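Local coordinates for protein tryptophane-5-halogenase (Microbispora sp. ATCC PTA-5024, PDB 5UAO) that probably uses FAD to chlorinate a tryptophan residue at carbon 5 during biosynthesis of the lanthipeptide NAI-107, at residues I105-G110 with E352-S357. Residues are numbered along the deposited sequence; the frame is centred on the assembly and turned at random.
With FAD (flavin-adenine dinucleotide), chain E.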
loop_
_atom_site.group_PDB
_atom_site.type_symbol
_atom_site.label_atom_id
_atom_site.label_comp_id
_atom_site.label_asym_id
_atom_site.label_seq_id
_atom_site.Cartn_x
_atom_site.Cartn_y
_atom_site.Cartn_z
ATOM N N ILE A 105 -1.350 23.150 -10.235
ATOM C CA ILE A 105 -2.191 23.341 -11.383
ATOM C C ILE A 105 -3.354 24.282 -10.999
ATOM O O ILE A 105 -4.032 24.099 -9.965
ATOM C CB ILE A 105 -2.792 22.016 -11.882
ATOM C CG1 ILE A 105 -1.704 21.035 -12.294
ATOM C CG2 ILE A 105 -3.781 22.301 -12.984
ATOM C CD1 ILE A 105 -2.136 19.621 -12.613
ATOM N N ARG A 106 -3.528 25.302 -11.828
ATOM C CA ARG A 106 -4.723 26.100 -11.804
ATOM C C ARG A 106 -5.801 25.553 -12.706
ATOM O O ARG A 106 -5.710 25.638 -13.959
ATOM C CB ARG A 106 -4.402 27.509 -12.247
ATOM C CG ARG A 106 -5.543 28.477 -12.082
ATOM C CD ARG A 106 -5.225 29.927 -12.478
ATOM N NE ARG A 106 -6.520 30.579 -12.342
ATOM C CZ ARG A 106 -7.412 30.740 -13.323
ATOM N NH1 ARG A 106 -7.134 30.460 -14.597
ATOM N NH2 ARG A 106 -8.589 31.242 -13.017
ATOM N N PHE A 107 -6.916 25.230 -12.089
ATOM C CA PHE A 107 -8.025 24.583 -12.775
ATOM C C PHE A 107 -9.173 25.569 -13.075
ATOM O O PHE A 107 -9.902 25.966 -12.147
ATOM C CB PHE A 107 -8.551 23.446 -11.893
ATOM C CG PHE A 107 -7.805 22.157 -12.003
ATOM C CD1 PHE A 107 -7.984 21.348 -13.110
ATOM C CD2 PHE A 107 -6.930 21.729 -10.994
ATOM C CE1 PHE A 107 -7.294 20.165 -13.262
ATOM C CE2 PHE A 107 -6.260 20.536 -11.126
ATOM C CZ PHE A 107 -6.417 19.758 -12.270
ATOM N N GLU A 108 -9.320 25.981 -14.347
ATOM C CA GLU A 108 -10.498 26.754 -14.760
ATOM C C GLU A 108 -11.523 25.683 -15.182
ATOM O O GLU A 108 -11.604 25.238 -16.323
ATOM C CB GLU A 108 -10.300 27.721 -15.914
ATOM C CG GLU A 108 -9.068 28.536 -15.867
ATOM C CD GLU A 108 -9.140 29.571 -16.998
ATOM O OE1 GLU A 108 -8.221 29.581 -17.896
ATOM O OE2 GLU A 108 -10.207 30.271 -17.057
ATOM N N TRP A 109 -12.264 25.260 -14.190
ATOM C CA TRP A 109 -12.859 23.961 -14.194
ATOM C C TRP A 109 -13.958 23.915 -13.139
ATOM O O TRP A 109 -13.799 24.469 -12.054
ATOM C CB TRP A 109 -11.761 22.967 -13.778
ATOM C CG TRP A 109 -11.917 21.523 -14.234
ATOM C CD1 TRP A 109 -12.626 20.509 -13.611
ATOM C CD2 TRP A 109 -11.250 20.899 -15.357
ATOM N NE1 TRP A 109 -12.472 19.322 -14.322
ATOM C CE2 TRP A 109 -11.640 19.540 -15.389
ATOM C CE3 TRP A 109 -10.419 21.370 -16.358
ATOM C CZ2 TRP A 109 -11.188 18.674 -16.363
ATOM C CZ3 TRP A 109 -9.943 20.501 -17.306
ATOM C CH2 TRP A 109 -10.337 19.176 -17.334
ATOM N N GLY A 110 -15.017 23.152 -13.420
ATOM C CA GLY A 110 -16.140 23.105 -12.538
ATOM C C GLY A 110 -16.984 24.372 -12.566
ATOM O O GLY A 110 -16.784 25.271 -13.426
ATOM N N GLU A 352 -3.786 11.302 -20.873
ATOM C CA GLU A 352 -3.702 12.707 -21.260
ATOM C C GLU A 352 -3.007 13.462 -20.140
ATOM O O GLU A 352 -2.984 12.987 -18.974
ATOM C CB GLU A 352 -5.058 13.287 -21.518
ATOM C CG GLU A 352 -6.033 13.272 -20.358
ATOM C CD GLU A 352 -7.444 13.452 -20.850
ATOM O OE1 GLU A 352 -7.880 14.560 -21.193
ATOM O OE2 GLU A 352 -8.141 12.439 -20.954
ATOM N N PRO A 353 -2.355 14.551 -20.491
ATOM C CA PRO A 353 -1.502 15.192 -19.523
ATOM C C PRO A 353 -2.213 16.057 -18.535
ATOM O O PRO A 353 -1.619 16.999 -17.989
ATOM C CB PRO A 353 -0.566 16.020 -20.407
ATOM C CG PRO A 353 -1.501 16.417 -21.524
ATOM C CD PRO A 353 -2.183 15.142 -21.833
ATOM N N LEU A 354 -3.439 15.727 -18.160
ATOM C CA LEU A 354 -4.149 16.580 -17.173
ATOM C C LEU A 354 -3.484 16.704 -15.744
ATOM O O LEU A 354 -3.666 17.669 -14.948
ATOM C CB LEU A 354 -5.588 16.077 -17.131
ATOM C CG LEU A 354 -6.708 16.909 -16.554
ATOM C CD1 LEU A 354 -6.778 18.315 -17.095
ATOM C CD2 LEU A 354 -7.991 16.152 -16.897
ATOM N N GLU A 355 -2.745 15.704 -15.360
ATOM C CA GLU A 355 -2.006 15.745 -14.047
ATOM C C GLU A 355 -0.484 15.587 -14.174
ATOM O O GLU A 355 0.209 15.260 -13.188
ATOM C CB GLU A 355 -2.592 14.677 -13.124
ATOM C CG GLU A 355 -3.973 15.044 -12.611
ATOM C CD GLU A 355 -3.947 16.065 -11.487
ATOM O OE1 GLU A 355 -2.823 16.436 -11.045
ATOM O OE2 GLU A 355 -5.035 16.569 -11.113
ATOM N N SER A 356 0.009 15.771 -15.406
ATOM C CA SER A 356 1.395 15.423 -15.846
ATOM C C SER A 356 2.064 14.254 -15.176
ATOM O O SER A 356 3.038 14.365 -14.452
ATOM C CB SER A 356 2.328 16.618 -15.780
ATOM O OG SER A 356 2.035 17.378 -14.696
ATOM N N SER A 357 1.472 13.116 -15.381
ATOM C CA SER A 357 2.006 11.893 -14.880
ATOM C C SER A 357 2.979 11.220 -15.859
ATOM O O SER A 357 3.571 10.242 -15.503
ATOM C CB SER A 357 0.837 10.937 -14.672
ATOM O OG SER A 357 -0.004 10.999 -15.786
HETATM P PA FAD E . 8.497 9.409 -28.405
HETATM O O1A FAD E . 8.827 10.826 -27.934
HETATM O O2A FAD E . 7.313 9.104 -29.342
HETATM O O5B FAD E . 9.830 8.703 -28.961
HETATM C C5B FAD E . 9.869 7.522 -29.736
HETATM C C4B FAD E . 11.297 7.345 -30.218
HETATM O O4B FAD E . 11.246 6.026 -30.768
HETATM C C3B FAD E . 11.807 8.282 -31.332
HETATM O O3B FAD E . 13.243 8.717 -31.122
HETATM C C2B FAD E . 11.695 7.427 -32.599
HETATM O O2B FAD E . 12.635 7.778 -33.693
HETATM C C1B FAD E . 11.953 6.038 -32.012
HETATM N N9A FAD E . 11.475 4.968 -32.920
HETATM C C8A FAD E . 10.175 4.642 -33.187
HETATM N N7A FAD E . 10.143 3.592 -34.053
HETATM C C5A FAD E . 11.430 3.278 -34.345
HETATM C C6A FAD E . 12.070 2.319 -35.237
HETATM N N6A FAD E . 11.302 1.460 -35.971
HETATM N N1A FAD E . 13.395 2.291 -35.250
HETATM C C2A FAD E . 14.162 3.112 -34.507
HETATM N N3A FAD E . 13.631 4.028 -33.695
HETATM C C4A FAD E . 12.293 4.144 -33.591
HETATM N N1 FAD E . 4.260 13.989 -20.001
HETATM C C2 FAD E . 4.563 14.785 -18.921
HETATM O O2 FAD E . 5.316 14.352 -17.990
HETATM N N3 FAD E . 4.085 16.055 -18.822
HETATM C C4 FAD E . 3.295 16.622 -19.756
HETATM O O4 FAD E . 2.886 17.809 -19.560
HETATM C C4X FAD E . 2.940 15.796 -20.959
HETATM N N5 FAD E . 2.099 16.228 -21.940
HETATM C C5X FAD E . 1.787 15.467 -23.016
HETATM C C6 FAD E . 0.923 15.972 -23.980
HETATM C C7 FAD E . 0.551 15.215 -25.076
HETATM C C7M FAD E . -0.357 15.736 -26.151
HETATM C C8 FAD E . 1.117 13.881 -25.260
HETATM C C8M FAD E . 0.711 13.070 -26.473
HETATM C C9 FAD E . 1.969 13.370 -24.296
HETATM C C9A FAD E . 2.332 14.083 -23.151
HETATM N N10 FAD E . 3.201 13.548 -22.137
HETATM C C10 FAD E . 3.488 14.407 -21.029
HETATM C "C1'" FAD E . 3.905 12.230 -22.175
HETATM C "C2'" FAD E . 5.400 12.638 -22.586
HETATM O "O2'" FAD E . 5.176 13.416 -23.755
HETATM C "C3'" FAD E . 6.574 11.839 -23.256
HETATM O "O3'" FAD E . 7.705 12.532 -23.906
HETATM C "C4'" FAD E . 6.090 11.335 -24.584
HETATM O "O4'" FAD E . 4.666 11.606 -24.759
HETATM C "C5'" FAD E . 6.607 9.900 -24.683
HETATM O "O5'" FAD E . 7.993 9.893 -24.873
HETATM P P FAD E . 8.535 8.548 -25.630
HETATM O O1P FAD E . 7.907 7.355 -25.047
HETATM O O2P FAD E . 10.043 8.710 -25.481
HETATM O O3P FAD E . 8.060 8.480 -27.130
#
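I105, F107 and W109 meet L354 and E355 where the strand 104-108 of a mixed sheet, with the residue just past its end, packs against the loop between strand 349-350 and helix 358-372. In this flavin-dependent halogenase fold the loop also lies against the isoalloxazine of FAD, which its P353 and S356 touch.

The apolar part is carried by L354. Its CG is anti to the backbone N (chi1 -162°), and the fork reaches the six-membered end of the W109 indole: CD1 lies 3.7 Å from CH2 of W109, and CD2 is 3.9 Å from the same carbon. CD1 also lies at the edge of the F107 ring, near CE1. Within the strand segment, CD1 of F107 sits 3.8 Å above one face of the W109 indole, offset toward its rim. NE1 of the indole donates to the backbone O of H404 in helix 383-406. An alanine in place of W109 would probably open a gap beside both L354 methyls and leave the H404 carbonyl without this N-H donor.

The chain of E355 bends at chi2 (-78°) and brings the carboxylate into van der Waals contact with two hydrocarbon groups. OE1 approaches CD1 of I105 at 3.6 Å, and the same methyl touches O of L354, 3.4 Å away. OE2 meets the edge of the F107 ring at CZ, 3.7 Å away, with the ring and carboxylate planes 45° apart; its hydrogen bond comes from NE2 of H404.

On the cofactor side, P353 CG rests 3.5 Å from C6 of FAD.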